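Local structure of uncharacterized protein (Streptococcus pneumoniae, 3LFT) at residues Q121-I126 with E159-T164; N63-G68 with K245-V250; H13-L18 with P218-M223; E166-P171 with A177-V182. The protein probably serves as the substrate-binding component of an ABC transporter, and holds L-tryptophan between its two lobes. One frame throughout, in Å; residues are numbered along the deposited sequence.

Interaction 1 of 4, residues Q121-I126 with E159-T164; sequences QQVELI and EKAGLT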
loop_
_atom_site.group_PDB
_atom_site.type_symbol
_atom_site.label_atom_id
_atom_site.label_comp_id
_atom_site.label_asym_id
_atom_site.label_seq_id
_atom_site.Cartn_x
_atom_site.Cartn_y
_atom_site.Cartn_z
ATOM N N GLN A 121 -5.536 6.561 13.688
ATOM C CA GLN A 121 -6.658 5.634 13.859
ATOM C C GLN A 121 -6.213 4.222 14.183
ATOM O O GLN A 121 -6.872 3.524 14.963
ATOM C CB GLN A 121 -7.575 5.615 12.643
ATOM C CG GLN A 121 -8.466 6.831 12.478
ATOM C CD GLN A 121 -9.223 6.743 11.179
ATOM O OE1 GLN A 121 -8.777 7.270 10.159
ATOM N NE2 GLN A 121 -10.351 6.029 11.189
ATOM N N GLN A 122 -5.086 3.788 13.628
ATOM C CA GLN A 122 -4.557 2.470 13.964
ATOM C C GLN A 122 -4.118 2.422 15.418
ATOM O O GLN A 122 -4.399 1.433 16.108
ATOM C CB GLN A 122 -3.413 2.104 13.027
ATOM C CG GLN A 122 -3.911 1.817 11.625
ATOM C CD GLN A 122 -2.806 1.667 10.605
ATOM O OE1 GLN A 122 -1.628 1.875 10.902
ATOM N NE2 GLN A 122 -3.187 1.323 9.386
ATOM N N VAL A 123 -3.420 3.468 15.874
ATOM C CA VAL A 123 -3.038 3.526 17.290
ATOM C C VAL A 123 -4.277 3.484 18.189
ATOM O O VAL A 123 -4.307 2.732 19.159
ATOM C CB VAL A 123 -2.139 4.751 17.583
ATOM C CG1 VAL A 123 -2.005 4.978 19.071
ATOM C CG2 VAL A 123 -0.772 4.539 16.954
ATOM N N GLU A 124 -5.300 4.264 17.844
ATOM C CA GLU A 124 -6.533 4.275 18.638
ATOM C C GLU A 124 -7.165 2.879 18.673
ATOM O O GLU A 124 -7.639 2.441 19.715
ATOM C CB GLU A 124 -7.518 5.352 18.142
ATOM C CG GLU A 124 -7.053 6.783 18.448
ATOM C CD GLU A 124 -7.703 7.878 17.591
ATOM O OE1 GLU A 124 -8.300 7.590 16.523
ATOM O OE2 GLU A 124 -7.584 9.060 17.982
ATOM N N LEU A 125 -7.142 2.170 17.550
ATOM C CA LEU A 125 -7.715 0.818 17.490
ATOM C C LEU A 125 -6.936 -0.162 18.366
ATOM O O LEU A 125 -7.523 -0.988 19.074
ATOM C CB LEU A 125 -7.758 0.321 16.047
ATOM C CG LEU A 125 -8.414 -1.060 15.823
ATOM C CD1 LEU A 125 -9.867 -1.142 16.265
ATOM C CD2 LEU A 125 -8.285 -1.422 14.330
ATOM N N ILE A 126 -5.608 -0.073 18.310
ATOM C CA ILE A 126 -4.774 -0.919 19.157
ATOM C C ILE A 126 -5.078 -0.699 20.645
ATOM O O ILE A 126 -5.219 -1.664 21.407
ATOM C CB ILE A 126 -3.276 -0.702 18.872
ATOM C CG1 ILE A 126 -2.953 -1.178 17.441
ATOM C CG2 ILE A 126 -2.411 -1.450 19.915
ATOM C CD1 ILE A 126 -1.583 -0.698 16.917
ATOM N N GLU A 159 3.728 6.740 20.594
ATOM C CA GLU A 159 4.400 7.255 21.783
ATOM C C GLU A 159 3.479 8.195 22.573
ATOM O O GLU A 159 3.406 8.115 23.811
ATOM C CB GLU A 159 5.705 7.939 21.380
ATOM N N LYS A 160 2.749 9.056 21.858
ATOM C CA LYS A 160 1.776 9.971 22.474
ATOM C C LYS A 160 0.649 9.260 23.224
ATOM O O LYS A 160 0.134 9.781 24.233
ATOM C CB LYS A 160 1.169 10.917 21.431
ATOM C CG LYS A 160 1.992 12.159 21.172
ATOM C CD LYS A 160 1.204 13.172 20.367
ATOM C CE LYS A 160 2.066 14.372 20.020
ATOM N NZ LYS A 160 1.253 15.535 19.543
ATOM N N ALA A 161 0.294 8.072 22.737
ATOM C CA ALA A 161 -0.749 7.242 23.330
ATOM C C ALA A 161 -0.194 6.291 24.389
ATOM O O ALA A 161 -0.929 5.460 24.929
ATOM C CB ALA A 161 -1.491 6.467 22.250
ATOM N N GLY A 162 1.099 6.414 24.679
ATOM C CA GLY A 162 1.723 5.659 25.749
ATOM C C GLY A 162 2.204 4.274 25.383
ATOM O O GLY A 162 2.415 3.438 26.263
ATOM N N LEU A 163 2.401 4.044 24.087
ATOM C CA LEU A 163 2.941 2.787 23.589
ATOM C C LEU A 163 4.401 2.961 23.190
ATOM O O LEU A 163 4.866 4.082 22.986
ATOM C CB LEU A 163 2.136 2.321 22.373
ATOM C CG LEU A 163 0.671 1.984 22.643
ATOM C CD1 LEU A 163 -0.081 1.860 21.339
ATOM C CD2 LEU A 163 0.560 0.688 23.440
ATOM N N THR A 164 5.127 1.852 23.100
ATOM C CA THR A 164 6.504 1.867 22.605
ATOM C C THR A 164 6.571 1.080 21.300
ATOM O O THR A 164 5.889 0.059 21.139
ATOM C CB THR A 164 7.478 1.271 23.638
ATOM O OG1 THR A 164 7.442 2.057 24.846
ATOM C CG2 THR A 164 8.922 1.257 23.111
#

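Interaction 2 of 4, residues N63-G68 with K245-V250; sequences NDLVVG and KMIVQV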
loop_
_atom_site.group_PDB
_atom_site.type_symbol
_atom_site.label_atom_id
_atom_site.label_comp_id
_atom_site.label_asym_id
_atom_site.label_seq_id
_atom_site.Cartn_x
_atom_site.Cartn_y
_atom_site.Cartn_z
ATOM N N ASN A 63 3.810 4.169 -25.835
ATOM C CA ASN A 63 2.714 4.404 -24.903
ATOM C C ASN A 63 2.463 5.892 -24.745
ATOM O O ASN A 63 3.411 6.695 -24.774
ATOM C CB ASN A 63 3.037 3.754 -23.558
ATOM C CG ASN A 63 3.036 2.228 -23.636
ATOM O OD1 ASN A 63 3.994 1.545 -23.219
ATOM N ND2 ASN A 63 1.996 1.692 -24.220
ATOM N N ASP A 64 1.188 6.257 -24.592
ATOM C CA ASP A 64 0.803 7.650 -24.331
ATOM C C ASP A 64 1.184 8.068 -22.914
ATOM O O ASP A 64 1.403 9.249 -22.634
ATOM C CB ASP A 64 -0.708 7.822 -24.457
ATOM C CG ASP A 64 -1.218 7.578 -25.848
ATOM O OD1 ASP A 64 -0.536 7.945 -26.822
ATOM O OD2 ASP A 64 -2.342 7.050 -25.945
ATOM N N LEU A 65 1.168 7.100 -21.999
ATOM C CA LEU A 65 1.564 7.310 -20.600
ATOM C C LEU A 65 1.849 5.949 -19.999
ATOM O O LEU A 65 1.512 4.911 -20.588
ATOM C CB LEU A 65 0.489 8.059 -19.780
ATOM C CG LEU A 65 -0.928 7.468 -19.693
ATOM C CD1 LEU A 65 -1.027 6.293 -18.705
ATOM C CD2 LEU A 65 -1.905 8.567 -19.291
ATOM N N VAL A 66 2.478 5.947 -18.823
ATOM C CA VAL A 66 2.703 4.723 -18.080
ATOM C C VAL A 66 2.145 4.872 -16.666
ATOM O O VAL A 66 2.000 5.995 -16.150
ATOM C CB VAL A 66 4.210 4.329 -18.060
ATOM C CG1 VAL A 66 4.689 3.948 -19.458
ATOM C CG2 VAL A 66 5.045 5.469 -17.529
ATOM N N VAL A 67 1.864 3.728 -16.048
ATOM C CA VAL A 67 1.223 3.654 -14.736
ATOM C C VAL A 67 2.048 2.749 -13.856
ATOM O O VAL A 67 2.350 1.626 -14.267
ATOM C CB VAL A 67 -0.211 3.051 -14.847
ATOM C CG1 VAL A 67 -0.912 3.068 -13.486
ATOM C CG2 VAL A 67 -1.050 3.817 -15.884
ATOM N N GLY A 68 2.421 3.225 -12.675
ATOM C CA GLY A 68 3.165 2.405 -11.728
ATOM C C GLY A 68 2.316 2.082 -10.522
ATOM O O GLY A 68 1.910 2.985 -9.778
ATOM N N LYS A 245 -9.550 7.008 -13.504
ATOM C CA LYS A 245 -10.061 8.302 -13.903
ATOM C C LYS A 245 -8.986 9.332 -14.152
ATOM O O LYS A 245 -9.119 10.132 -15.081
ATOM C CB LYS A 245 -11.096 8.788 -12.907
ATOM C CG LYS A 245 -12.348 7.931 -13.034
ATOM C CD LYS A 245 -13.446 8.292 -12.070
ATOM C CE LYS A 245 -14.636 7.365 -12.285
ATOM N NZ LYS A 245 -15.281 7.546 -13.614
HETATM N N MSE A 246 -7.903 9.323 -13.376
HETATM C CA MSE A 246 -6.777 10.244 -13.626
HETATM C C MSE A 246 -6.032 9.871 -14.902
HETATM O O MSE A 246 -5.597 10.773 -15.619
HETATM C CB MSE A 246 -5.820 10.303 -12.433
HETATM C CG MSE A 246 -6.504 10.885 -11.202
HETATM SE SE MSE A 246 -5.271 11.216 -9.759
HETATM C CE MSE A 246 -4.437 12.817 -10.471
ATOM N N ILE A 247 -5.917 8.581 -15.215
ATOM C CA ILE A 247 -5.311 8.187 -16.480
ATOM C C ILE A 247 -6.105 8.820 -17.622
ATOM O O ILE A 247 -5.513 9.360 -18.560
ATOM C CB ILE A 247 -5.324 6.660 -16.611
ATOM C CG1 ILE A 247 -4.325 6.037 -15.630
ATOM C CG2 ILE A 247 -4.981 6.241 -18.032
ATOM C CD1 ILE A 247 -4.528 4.528 -15.450
ATOM N N VAL A 248 -7.433 8.749 -17.556
ATOM C CA VAL A 248 -8.259 9.319 -18.609
ATOM C C VAL A 248 -8.064 10.828 -18.684
ATOM O O VAL A 248 -7.963 11.389 -19.787
ATOM C CB VAL A 248 -9.734 8.940 -18.402
ATOM C CG1 VAL A 248 -10.652 9.719 -19.342
ATOM C CG2 VAL A 248 -9.901 7.430 -18.609
ATOM N N GLN A 249 -8.017 11.500 -17.530
ATOM C CA GLN A 249 -7.793 12.943 -17.538
ATOM C C GLN A 249 -6.509 13.296 -18.301
ATOM O O GLN A 249 -6.476 14.287 -19.056
ATOM C CB GLN A 249 -7.656 13.462 -16.114
ATOM C CG GLN A 249 -8.885 13.773 -15.347
ATOM C CD GLN A 249 -8.480 14.456 -14.054
ATOM O OE1 GLN A 249 -8.267 15.682 -14.000
ATOM N NE2 GLN A 249 -8.299 13.660 -13.025
ATOM N N VAL A 250 -5.451 12.517 -18.085
ATOM C CA VAL A 250 -4.169 12.767 -18.724
ATOM C C VAL A 250 -4.212 12.406 -20.205
ATOM O O VAL A 250 -3.713 13.168 -21.033
ATOM C CB VAL A 250 -2.988 12.122 -17.943
ATOM C CG1 VAL A 250 -1.666 12.313 -18.708
ATOM C CG2 VAL A 250 -2.886 12.734 -16.543
#

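Interaction 3 of 4, residues H13-L18 with P218-M223; sequences HPSLDL and PSATAM. With TRP (tryptophan), chain C.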
loop_
_atom_site.group_PDB
_atom_site.type_symbol
_atom_site.label_atom_id
_atom_site.label_comp_id
_atom_site.label_asym_id
_atom_site.label_seq_id
_atom_site.Cartn_x
_atom_site.Cartn_y
_atom_site.Cartn_z
ATOM N N HIS A 13 0.609 -9.026 -4.971
ATOM C CA HIS A 13 -0.052 -9.290 -3.703
ATOM C C HIS A 13 -1.513 -8.865 -3.870
ATOM O O HIS A 13 -1.820 -8.067 -4.757
ATOM C CB HIS A 13 0.744 -8.722 -2.510
ATOM C CG HIS A 13 0.757 -7.235 -2.392
ATOM N ND1 HIS A 13 1.891 -6.462 -2.553
ATOM C CD2 HIS A 13 -0.220 -6.396 -1.983
ATOM C CE1 HIS A 13 1.597 -5.202 -2.272
ATOM N NE2 HIS A 13 0.317 -5.137 -1.945
ATOM N N PRO A 14 -2.440 -9.425 -3.080
ATOM C CA PRO A 14 -3.847 -9.255 -3.509
ATOM C C PRO A 14 -4.335 -7.824 -3.571
ATOM O O PRO A 14 -5.162 -7.489 -4.423
ATOM C CB PRO A 14 -4.642 -10.046 -2.467
ATOM C CG PRO A 14 -3.676 -11.123 -2.022
ATOM C CD PRO A 14 -2.298 -10.481 -2.058
ATOM N N SER A 15 -3.808 -6.966 -2.704
ATOM C CA SER A 15 -4.204 -5.552 -2.746
ATOM C C SER A 15 -3.859 -4.899 -4.082
ATOM O O SER A 15 -4.674 -4.183 -4.662
ATOM C CB SER A 15 -3.561 -4.770 -1.604
ATOM O OG SER A 15 -3.912 -5.305 -0.338
ATOM N N LEU A 16 -2.664 -5.173 -4.596
ATOM C CA LEU A 16 -2.289 -4.591 -5.882
ATOM C C LEU A 16 -3.135 -5.139 -7.021
ATOM O O LEU A 16 -3.476 -4.394 -7.947
ATOM C CB LEU A 16 -0.793 -4.729 -6.191
ATOM C CG LEU A 16 0.192 -4.167 -5.155
ATOM C CD1 LEU A 16 1.594 -4.121 -5.741
ATOM C CD2 LEU A 16 -0.179 -2.784 -4.616
ATOM N N ASP A 17 -3.464 -6.422 -6.971
ATOM C CA ASP A 17 -4.350 -6.999 -7.982
ATOM C C ASP A 17 -5.709 -6.294 -7.995
ATOM O O ASP A 17 -6.263 -6.027 -9.061
ATOM C CB ASP A 17 -4.565 -8.488 -7.727
ATOM C CG ASP A 17 -3.312 -9.323 -7.902
ATOM O OD1 ASP A 17 -2.385 -8.942 -8.631
ATOM O OD2 ASP A 17 -3.314 -10.450 -7.368
ATOM N N LEU A 18 -6.234 -5.966 -6.814
ATOM C CA LEU A 18 -7.519 -5.276 -6.707
ATOM C C LEU A 18 -7.429 -3.822 -7.198
ATOM O O LEU A 18 -8.356 -3.338 -7.870
ATOM C CB LEU A 18 -8.064 -5.372 -5.279
ATOM C CG LEU A 18 -9.469 -4.839 -5.019
ATOM C CD1 LEU A 18 -10.538 -5.360 -5.991
ATOM C CD2 LEU A 18 -9.844 -5.179 -3.582
ATOM N N PRO A 218 -1.958 -5.542 10.637
ATOM C CA PRO A 218 -1.295 -5.316 9.345
ATOM C C PRO A 218 -2.166 -4.417 8.473
ATOM O O PRO A 218 -3.385 -4.609 8.386
ATOM C CB PRO A 218 -1.194 -6.720 8.766
ATOM C CG PRO A 218 -2.478 -7.416 9.271
ATOM C CD PRO A 218 -2.865 -6.709 10.578
ATOM N N SER A 219 -1.543 -3.442 7.806
ATOM C CA SER A 219 -2.266 -2.364 7.109
ATOM C C SER A 219 -2.834 -2.725 5.747
ATOM O O SER A 219 -2.596 -2.022 4.748
ATOM C CB SER A 219 -1.364 -1.128 7.020
ATOM O OG SER A 219 -0.956 -0.722 8.311
ATOM N N ALA A 220 -3.591 -3.823 5.688
ATOM C CA ALA A 220 -4.371 -4.168 4.500
ATOM C C ALA A 220 -5.432 -5.179 4.831
ATOM O O ALA A 220 -5.188 -6.110 5.601
ATOM C CB ALA A 220 -3.477 -4.754 3.404
ATOM N N THR A 221 -6.608 -5.015 4.230
ATOM C CA THR A 221 -7.674 -6.002 4.325
ATOM C C THR A 221 -7.176 -7.375 3.942
ATOM O O THR A 221 -7.486 -8.343 4.616
ATOM C CB THR A 221 -8.876 -5.594 3.462
ATOM O OG1 THR A 221 -9.381 -4.351 3.969
ATOM C CG2 THR A 221 -9.988 -6.633 3.473
ATOM N N ALA A 222 -6.380 -7.443 2.876
ATOM C CA ALA A 222 -5.882 -8.716 2.395
ATOM C C ALA A 222 -4.993 -9.438 3.409
ATOM O O ALA A 222 -4.936 -10.661 3.390
ATOM C CB ALA A 222 -5.145 -8.525 1.088
HETATM N N MSE A 223 -4.300 -8.676 4.255
HETATM C CA MSE A 223 -3.503 -9.265 5.329
HETATM C C MSE A 223 -4.374 -9.650 6.518
HETATM O O MSE A 223 -4.240 -10.743 7.053
HETATM C CB MSE A 223 -2.379 -8.323 5.754
HETATM C CG MSE A 223 -1.285 -8.160 4.666
HETATM SE SE MSE A 223 0.308 -7.226 5.277
HETATM C CE MSE A 223 -0.105 -5.393 4.807
HETATM N N TRP C . 0.832 2.229 -1.115
HETATM C CA TRP C . 1.881 1.198 -1.365
HETATM C C TRP C . 3.123 1.848 -1.883
HETATM O O TRP C . 3.962 1.183 -2.498
HETATM C CB TRP C . 1.345 0.137 -2.340
HETATM C CG TRP C . 0.139 -0.572 -1.779
HETATM C CD1 TRP C . -1.204 -0.337 -2.075
HETATM C CD2 TRP C . 0.155 -1.638 -0.771
HETATM N NE1 TRP C . -1.994 -1.183 -1.333
HETATM C CE2 TRP C . -1.256 -1.958 -0.537
HETATM C CE3 TRP C . 1.173 -2.259 -0.086
HETATM C CZ2 TRP C . -1.557 -2.939 0.391
HETATM C CZ3 TRP C . 0.835 -3.237 0.845
HETATM C CH2 TRP C . -0.518 -3.564 1.064
HETATM O OXT TRP C . 3.299 3.058 -1.686
HETATM O O HOH W 1 -6.274 -5.166 0.957
#

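Interaction 4 of 4, residues E166-P171 with A177-V182; sequences ETFAVP and ASTVTV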
loop_
_atom_site.group_PDB
_atom_site.type_symbol
_atom_site.label_atom_id
_atom_site.label_comp_id
_atom_site.label_asym_id
_atom_site.label_seq_id
_atom_site.Cartn_x
_atom_site.Cartn_y
_atom_site.Cartn_z
ATOM N N GLU A 166 9.275 -0.667 18.666
ATOM C CA GLU A 166 10.605 -1.145 18.301
ATOM C C GLU A 166 10.552 -1.543 16.836
ATOM O O GLU A 166 9.601 -2.206 16.394
ATOM C CB GLU A 166 11.015 -2.353 19.156
ATOM C CG GLU A 166 12.457 -2.843 18.936
ATOM C CD GLU A 166 12.975 -3.747 20.058
ATOM O OE1 GLU A 166 14.172 -4.105 20.012
ATOM O OE2 GLU A 166 12.194 -4.090 20.976
ATOM N N THR A 167 11.569 -1.147 16.077
ATOM C CA THR A 167 11.584 -1.408 14.632
ATOM C C THR A 167 12.332 -2.687 14.260
ATOM O O THR A 167 13.386 -2.986 14.839
ATOM C CB THR A 167 12.129 -0.206 13.853
ATOM O OG1 THR A 167 13.439 0.120 14.334
ATOM C CG2 THR A 167 11.209 0.987 14.042
ATOM N N PHE A 168 11.763 -3.438 13.320
ATOM C CA PHE A 168 12.328 -4.676 12.813
ATOM C C PHE A 168 12.243 -4.621 11.299
ATOM O O PHE A 168 11.315 -5.160 10.677
ATOM C CB PHE A 168 11.608 -5.900 13.387
ATOM C CG PHE A 168 11.738 -6.024 14.873
ATOM C CD1 PHE A 168 12.784 -6.767 15.434
ATOM C CD2 PHE A 168 10.836 -5.374 15.720
ATOM C CE1 PHE A 168 12.906 -6.876 16.815
ATOM C CE2 PHE A 168 10.956 -5.471 17.099
ATOM C CZ PHE A 168 11.993 -6.224 17.647
ATOM N N ALA A 169 13.201 -3.914 10.712
ATOM C CA ALA A 169 13.269 -3.792 9.266
ATOM C C ALA A 169 13.942 -5.015 8.666
ATOM O O ALA A 169 14.895 -5.568 9.238
ATOM C CB ALA A 169 13.994 -2.518 8.860
ATOM N N VAL A 170 13.415 -5.453 7.533
ATOM C CA VAL A 170 14.025 -6.501 6.719
ATOM C C VAL A 170 14.378 -5.942 5.342
ATOM O O VAL A 170 13.670 -5.065 4.830
ATOM C CB VAL A 170 13.090 -7.744 6.577
ATOM C CG1 VAL A 170 12.822 -8.386 7.948
ATOM C CG2 VAL A 170 11.746 -7.397 5.936
ATOM N N PRO A 171 15.479 -6.429 4.724
ATOM C CA PRO A 171 15.783 -5.960 3.361
ATOM C C PRO A 171 14.994 -6.660 2.255
ATOM O O PRO A 171 14.961 -6.169 1.118
ATOM C CB PRO A 171 17.274 -6.277 3.212
ATOM C CG PRO A 171 17.476 -7.489 4.074
ATOM C CD PRO A 171 16.569 -7.264 5.272
ATOM N N ALA A 177 10.700 -14.713 8.300
ATOM C CA ALA A 177 10.424 -15.760 9.281
ATOM C C ALA A 177 11.295 -15.619 10.528
ATOM O O ALA A 177 10.780 -15.654 11.655
ATOM C CB ALA A 177 10.582 -17.152 8.660
ATOM N N SER A 178 12.600 -15.440 10.330
ATOM C CA SER A 178 13.531 -15.338 11.450
ATOM C C SER A 178 13.308 -14.046 12.242
ATOM O O SER A 178 13.434 -14.033 13.461
ATOM C CB SER A 178 14.987 -15.452 10.975
ATOM O OG SER A 178 15.309 -14.396 10.086
ATOM N N THR A 179 12.933 -12.972 11.547
ATOM C CA THR A 179 12.674 -11.704 12.214
ATOM C C THR A 179 11.422 -11.806 13.071
ATOM O O THR A 179 11.399 -11.311 14.199
ATOM C CB THR A 179 12.572 -10.535 11.215
ATOM O OG1 THR A 179 13.837 -10.382 10.556
ATOM C CG2 THR A 179 12.242 -9.244 11.916
ATOM N N VAL A 180 10.387 -12.455 12.545
ATOM C CA VAL A 180 9.174 -12.645 13.339
ATOM C C VAL A 180 9.496 -13.414 14.621
ATOM O O VAL A 180 9.025 -13.046 15.710
ATOM C CB VAL A 180 8.020 -13.306 12.544
ATOM C CG1 VAL A 180 6.850 -13.700 13.475
ATOM C CG2 VAL A 180 7.525 -12.369 11.464
ATOM N N THR A 181 10.309 -14.462 14.498
ATOM C CA THR A 181 10.655 -15.266 15.661
ATOM C C THR A 181 11.350 -14.424 16.735
ATOM O O THR A 181 10.990 -14.495 17.919
ATOM C CB THR A 181 11.505 -16.464 15.246
ATOM O OG1 THR A 181 10.721 -17.324 14.411
ATOM C CG2 THR A 181 11.970 -17.252 16.459
ATOM N N VAL A 182 12.312 -13.605 16.318
ATOM C CA VAL A 182 13.017 -12.714 17.236
ATOM C C VAL A 182 12.078 -11.674 17.868
ATOM O O VAL A 182 12.031 -11.507 19.090
ATOM C CB VAL A 182 14.214 -12.001 16.532
ATOM C CG1 VAL A 182 14.820 -10.920 17.433
ATOM C CG2 VAL A 182 15.257 -13.010 16.084
#

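Interaction 1 of 4, residues Q121-I126 with E159-T164
V123, I126, A161 and L163 meet as an aliphatic patch between the helix that carries 121-126 and the turn that follows the helix ending near K160. The closest approach is V123 CG1 to A161 CB, 3.5 Å. CG1 is the methyl that stands opposite the backbone N (chi1 167°), and this rotation aims it across the gap at the alanine. The same methyl lies 4.3 Å from L163 CD1, which also comes within 4.3 Å of I126 CG2, so the leucine tip is shared by two residues three apart on one side of the helix. V123 and I126 present methyls close to the helix backbone, the small A161 allows close approach, and the longer L163 spans the remaining distance.

No hydrogen bond joins the two segments themselves; just beyond them, K127 of helix 119-129 reaches over to bond A161 O through NZ. G162 has a positive phi of 86°, where a beta carbon would be pressed against the carbonyl O of A161, so glycine suits the place. Its N donates to E159 O in a Schellman motif that ends the helix and turns the chain toward T164.

F154 and Y157 of helix 145-160 also pack on V123, while I136 of strand 135-141 touches both I126 and L163. Helix 119-129 thus lies against the parallel sheet and the neighbouring helix at once, with strand 230-233 touching L125.

Interaction 2 of 4, residues N63-G68 with K245-V250
No ring or other flat side chain takes part where L65 and V67 meet I247 and V250, so there are no aromatic faces or edges to fill; the nearest thing to a flat group is the peptide carbonyl of I247, whose O is 3.8 Å from L65 CD2. The arrangement is the strand-against-helix layer of a Rossmann-like alpha/beta lobe, as in type I periplasmic binding proteins: strand 65-69 is an inner strand of a six-stranded parallel sheet, and helix 236-251 covers it. Over the short segments the axes run nearly antiparallel, at 161°, and come within 10.1 Å, a separation that aliphatic side chains fill.

L65 and V67, two apart on the strand, both point at the helix, whereas I247 and V250, three apart, lie on the helix side that meets them. L65 places CG between its backbone N and carbonyl carbon (chi1 57°), an uncommon rotation that sets CD1 against I247 and CD2 between I247 and V250. CD1 lies 4.0 Å from I247 CG2, and CD2 is 3.8 Å from V250 CG1. The isoleucine side chain crosses those of L65 and V67 at about a right angle. Leucine and isoleucine have the reach to span the layer, and the valines fill it with compact branches.

I87 of strand 86-89 touches L65, I247 and V250, and I23 and L27 of helix 14-29 flank I247, completing the apolar layer. Further along the strand, toward its C-terminal end, V67 CG2 rests 3.6 Å from I247 CD1.

Interaction 3 of 4, residues H13-L18 with P218-M223
P14 and S15, in the first turn of one helix, face A222 in the first turn of another. P14 CB sits 3.9 Å from A222 CB, an ordinary van der Waals contact, with alanine's single methyl presenting little bulk. S15 turns OG opposite its carbonyl carbon (chi1 -58°), which carries the hydroxyl toward the second segment, 3.7 Å from A222 CB and alongside A220 CB. Water 1 bridges the gap: it is 2.7 Å from S15 OG and accepts a hydrogen bond from A222 N at 3.0 Å. The A222 amide, in the first turn, lacks a carbonyl one turn back; the water takes its place, and serine's short hydroxyl holds that water.

In the two-lobed fold of periplasmic binding proteins these helix starts belong to different lobes, so the contact joins the two lobes beside the bound tryptophan, consistent with a closed, ligand-bound form. S15 CB is 3.4 Å from tryptophan CZ2.

H13, the N-cap residue, places its ring carbon CG between the backbone N and the carbonyl carbon (chi1 71°). The ring thereby reaches the indole, with NE2 3.4 Å from tryptophan CZ3, while L16 CG lies 3.3 Å above one face of the imidazole, toward its rim. L16 itself sends CD2 to within 3.6 Å of tryptophan CG. Beyond these segments, D115, T71 and N196 are among the residues hydrogen-bonded to the ligand.

Interaction 4 of 4, residues E166-P171 with A177-V182
T179 is set between F168 and V170, and its two branches take different partners. Its methyl CG2, opposite the backbone N, meets F168 at CB, 3.7 Å away, whereas OG1, opposite the carbonyl carbon (chi1 -63°), lies 3.4 Å from V170 CG1. T179 and V170 cross obliquely, so that both the hydroxyl and the beta carbon of the threonine look onto one valine methyl; CB stands 3.9 Å from V170 CG1. The hydroxyl is not left with hydrocarbon alone, for OG1 is hydrogen-bonded to the backbone O of E175, just ahead of the helix. Threonine therefore suits the place twice over: its polar branch has that carbonyl as partner, and its methyl adds to the apolar layer.

F168 and V170, two apart on the strand, both project to the helix side of the sheet, while A169 between them points away. The pair belongs to a beta-alpha unit of a Rossmann-like lobe: strand 164-170, at the edge of a four-stranded parallel sheet, leads through a short loop into helix 176-183, which runs back roughly antiparallel to it and packs on the same sheet.

The phenyl group of F168, with CG opposite the carbonyl carbon (chi1 -63°), leans along the helix toward its C-terminal part, where CE1 comes to 4.5 Å from V182 CG1. The long phenyl reaches V182, further along the helix, while V170 needs just a short branch to meet T179. Loop residues K186 and V187 also touch F168, and L139 of the adjoining strand 135-141 packs against T179 and V180.

How the interactions relate
Interaction 3 is the contact at the bound tryptophan, and the others lie in the bodies of the two lobes. Interaction 2 sits in one lobe, with the V67 side chain about 12 Å from the ligand; interactions 1 and 4 belong to the other. In interaction 4 the side chain of V170 is about 13 Å from the bound tryptophan. The centres of interactions 1 and 2 are 38 Å apart, on opposite sides of the chain's centre. Interaction 1 touches interaction 3 where Q122 NE2 packs 3.2 Å from S219 OG. Interactions 1 and 4 follow one another in sequence, where 159-164 leads into the strand of 166-171, with centres 21 Å apart.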